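Local structure of methylglyoxal reductase (NADPH-dependent) (Candida albicans SC5314, 6KWS) at residues Pro194-Pro200 against Gly235-Arg241. The protein probably reduces methylglyoxal with NADPH, as a member of the dihydroflavonol-4-reductase subfamily of NAD(P)-dependent epimerases/dehydratases. The protein carries 1 engineered substitution. Residues are numbered along the deposited sequence; the frame is centred on the assembly and turned at random.
Sequences PSFVFGP and GGWVDVR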
loop_
_atom_site.group_PDB
_atom_site.type_symbol
_atom_site.label_atom_id
_atom_site.label_comp_id
_atom_site.label_asym_id
_atom_site.label_seq_id
_atom_site.Cartn_x
_atom_site.Cartn_y
_atom_site.Cartn_z
ATOM N N PRO A 194 -5.016 -1.466 2.198
ATOM C CA PRO A 194 -5.315 -0.035 2.193
ATOM C C PRO A 194 -6.155 0.369 0.991
ATOM O O PRO A 194 -6.101 -0.248 -0.078
ATOM C CB PRO A 194 -3.922 0.593 2.126
ATOM C CG PRO A 194 -3.130 -0.396 1.364
ATOM C CD PRO A 194 -3.673 -1.751 1.657
ATOM N N SER A 195 -6.944 1.429 1.180
ATOM C CA SER A 195 -7.580 2.088 0.038
ATOM C C SER A 195 -6.539 2.924 -0.699
ATOM O O SER A 195 -5.353 2.571 -0.678
ATOM C CB SER A 195 -8.765 2.949 0.474
ATOM O OG SER A 195 -8.692 3.258 1.847
ATOM N N PHE A 196 -6.951 4.012 -1.361
ATOM C CA PHE A 196 -5.965 4.886 -1.992
ATOM C C PHE A 196 -5.021 5.457 -0.943
ATOM O O PHE A 196 -5.456 6.029 0.058
ATOM C CB PHE A 196 -6.634 6.026 -2.752
ATOM C CG PHE A 196 -7.430 5.579 -3.923
ATOM C CD1 PHE A 196 -6.797 5.128 -5.081
ATOM C CD2 PHE A 196 -8.829 5.624 -3.884
ATOM C CE1 PHE A 196 -7.547 4.708 -6.174
ATOM C CE2 PHE A 196 -9.587 5.209 -4.977
ATOM C CZ PHE A 196 -8.943 4.749 -6.117
ATOM N N VAL A 197 -3.726 5.303 -1.170
ATOM C CA VAL A 197 -2.727 5.692 -0.186
ATOM C C VAL A 197 -2.216 7.094 -0.506
ATOM O O VAL A 197 -1.583 7.314 -1.545
ATOM C CB VAL A 197 -1.574 4.686 -0.138
ATOM C CG1 VAL A 197 -0.563 5.167 0.852
ATOM C CG2 VAL A 197 -2.090 3.303 0.231
ATOM N N PHE A 198 -2.495 8.040 0.387
ATOM C CA PHE A 198 -2.036 9.415 0.299
ATOM C C PHE A 198 -0.886 9.614 1.277
ATOM O O PHE A 198 -0.543 8.723 2.051
ATOM C CB PHE A 198 -3.169 10.399 0.627
ATOM C CG PHE A 198 -4.267 10.425 -0.374
ATOM C CD1 PHE A 198 -4.077 9.922 -1.642
ATOM C CD2 PHE A 198 -5.504 10.971 -0.043
ATOM C CE1 PHE A 198 -5.104 9.948 -2.577
ATOM C CE2 PHE A 198 -6.545 11.008 -0.975
ATOM C CZ PHE A 198 -6.340 10.495 -2.245
ATOM N N GLY A 199 -0.320 10.817 1.278
ATOM C CA GLY A 199 0.673 11.170 2.262
ATOM C C GLY A 199 2.015 11.442 1.626
ATOM O O GLY A 199 2.260 11.093 0.469
ATOM N N PRO A 200 2.914 12.068 2.382
ATOM C CA PRO A 200 4.239 12.402 1.846
ATOM C C PRO A 200 5.137 11.179 1.722
ATOM O O PRO A 200 4.936 10.157 2.382
ATOM C CB PRO A 200 4.785 13.359 2.901
ATOM C CG PRO A 200 4.201 12.751 4.182
ATOM C CD PRO A 200 2.800 12.410 3.812
ATOM N N GLY A 235 -13.086 7.697 -3.624
ATOM C CA GLY A 235 -12.921 6.412 -2.985
ATOM C C GLY A 235 -12.558 6.596 -1.528
ATOM O O GLY A 235 -12.698 7.683 -0.966
ATOM N N GLY A 236 -12.140 5.500 -0.920
ATOM C CA GLY A 236 -11.535 5.590 0.375
ATOM C C GLY A 236 -10.074 5.952 0.250
ATOM O O GLY A 236 -9.430 5.710 -0.767
ATOM N N TRP A 237 -9.538 6.561 1.300
ATOM C CA TRP A 237 -8.131 6.908 1.331
ATOM C C TRP A 237 -7.618 6.591 2.727
ATOM O O TRP A 237 -8.394 6.433 3.672
ATOM C CB TRP A 237 -7.915 8.393 0.989
ATOM C CG TRP A 237 -8.421 9.223 2.115
ATOM C CD1 TRP A 237 -9.712 9.615 2.340
ATOM C CD2 TRP A 237 -7.663 9.668 3.244
ATOM N NE1 TRP A 237 -9.798 10.295 3.536
ATOM C CE2 TRP A 237 -8.552 10.341 4.107
ATOM C CE3 TRP A 237 -6.313 9.563 3.604
ATOM C CZ2 TRP A 237 -8.135 10.906 5.303
ATOM C CZ3 TRP A 237 -5.904 10.130 4.780
ATOM C CH2 TRP A 237 -6.813 10.796 5.622
ATOM N N VAL A 238 -6.299 6.528 2.852
ATOM C CA VAL A 238 -5.641 6.369 4.143
ATOM C C VAL A 238 -4.229 6.910 3.977
ATOM O O VAL A 238 -3.649 6.821 2.892
ATOM C CB VAL A 238 -5.659 4.887 4.583
ATOM C CG1 VAL A 238 -4.960 4.052 3.542
ATOM C CG2 VAL A 238 -5.000 4.704 5.916
ATOM N N ASP A 239 -3.694 7.515 5.034
ATOM C CA ASP A 239 -2.350 8.076 4.960
ATOM C C ASP A 239 -1.305 6.964 4.998
ATOM O O ASP A 239 -1.449 5.978 5.729
ATOM C CB ASP A 239 -2.123 9.066 6.106
ATOM C CG ASP A 239 -0.780 9.791 6.010
ATOM O OD1 ASP A 239 0.264 9.235 6.443
ATOM O OD2 ASP A 239 -0.776 10.936 5.518
ATOM N N VAL A 240 -0.235 7.151 4.212
ATOM C CA VAL A 240 0.810 6.144 4.036
ATOM C C VAL A 240 1.498 5.820 5.352
ATOM O O VAL A 240 1.920 4.676 5.575
ATOM C CB VAL A 240 1.833 6.620 2.985
ATOM C CG1 VAL A 240 2.483 7.905 3.437
ATOM C CG2 VAL A 240 2.892 5.547 2.709
ATOM N N ARG A 241 1.628 6.810 6.240
ATOM C CA ARG A 241 2.294 6.581 7.514
ATOM C C ARG A 241 1.487 5.642 8.409
ATOM O O ARG A 241 2.063 4.823 9.137
ATOM C CB ARG A 241 2.553 7.922 8.186
ATOM C CG ARG A 241 3.647 8.701 7.473
ATOM C CD ARG A 241 3.632 10.168 7.825
ATOM N NE ARG A 241 2.377 10.808 7.434
ATOM C CZ ARG A 241 2.146 12.116 7.530
ATOM N NH1 ARG A 241 3.087 12.929 7.990
ATOM N NH2 ARG A 241 0.977 12.616 7.151
#
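Phe196 and Phe198 join Gly236, Val238 and Val240 through four backbone hydrogen bonds. Three of them pair strand 196-198 in parallel with strand 234-239. Phe196 O takes Val238 N at 3.0 Å, and Val238 O takes Phe198 N at 3.0 Å. The fourth, Val240 N to Phe198 O, carries the pairing into the start of helix 240-252.

Asp239 N-caps that helix. Asp239 OD1 accepts the capping bond from Arg241 N. From the opposite face of the carboxylate plane, Arg241 NE makes a salt bridge to Asp239 OD1 at 2.8 Å. NE and NH2 of Arg241 grip the carboxylate side-on, one oxygen each. The bend at chi3 (-61°) folds the guanidinium back onto Asp239. Pro200 CD lies over one guanidinium face, 3.8 Å from Arg241 CZ. Ser326 OG hydrogen-bonds Asp239 OD2, and Asp329 forms a salt bridge with Arg241 NH2.

Phe198 and Trp237 share one sheet face. The rings lie almost parallel but hardly overlap; Phe198 CE2 instead rests 3.5 Å from Trp237 CB. On the other face, chi1 of 178° swings Val197 CG1 away from the backbone N, onto Val240 CB at 3.5 Å. Both valines touch Phe12 of helix 12-23.

Strand 196-198 is an outermost strand of the Rossmann-type sheet. Val197 and Phe12 bind NADPH in this protein, although this chain holds no cofactor here. The paired backbones hold Val197 at this edge. The Asp239-Arg241 grip fixes the adjoining helix start and, through its outside partners, ties it to helix 323-337.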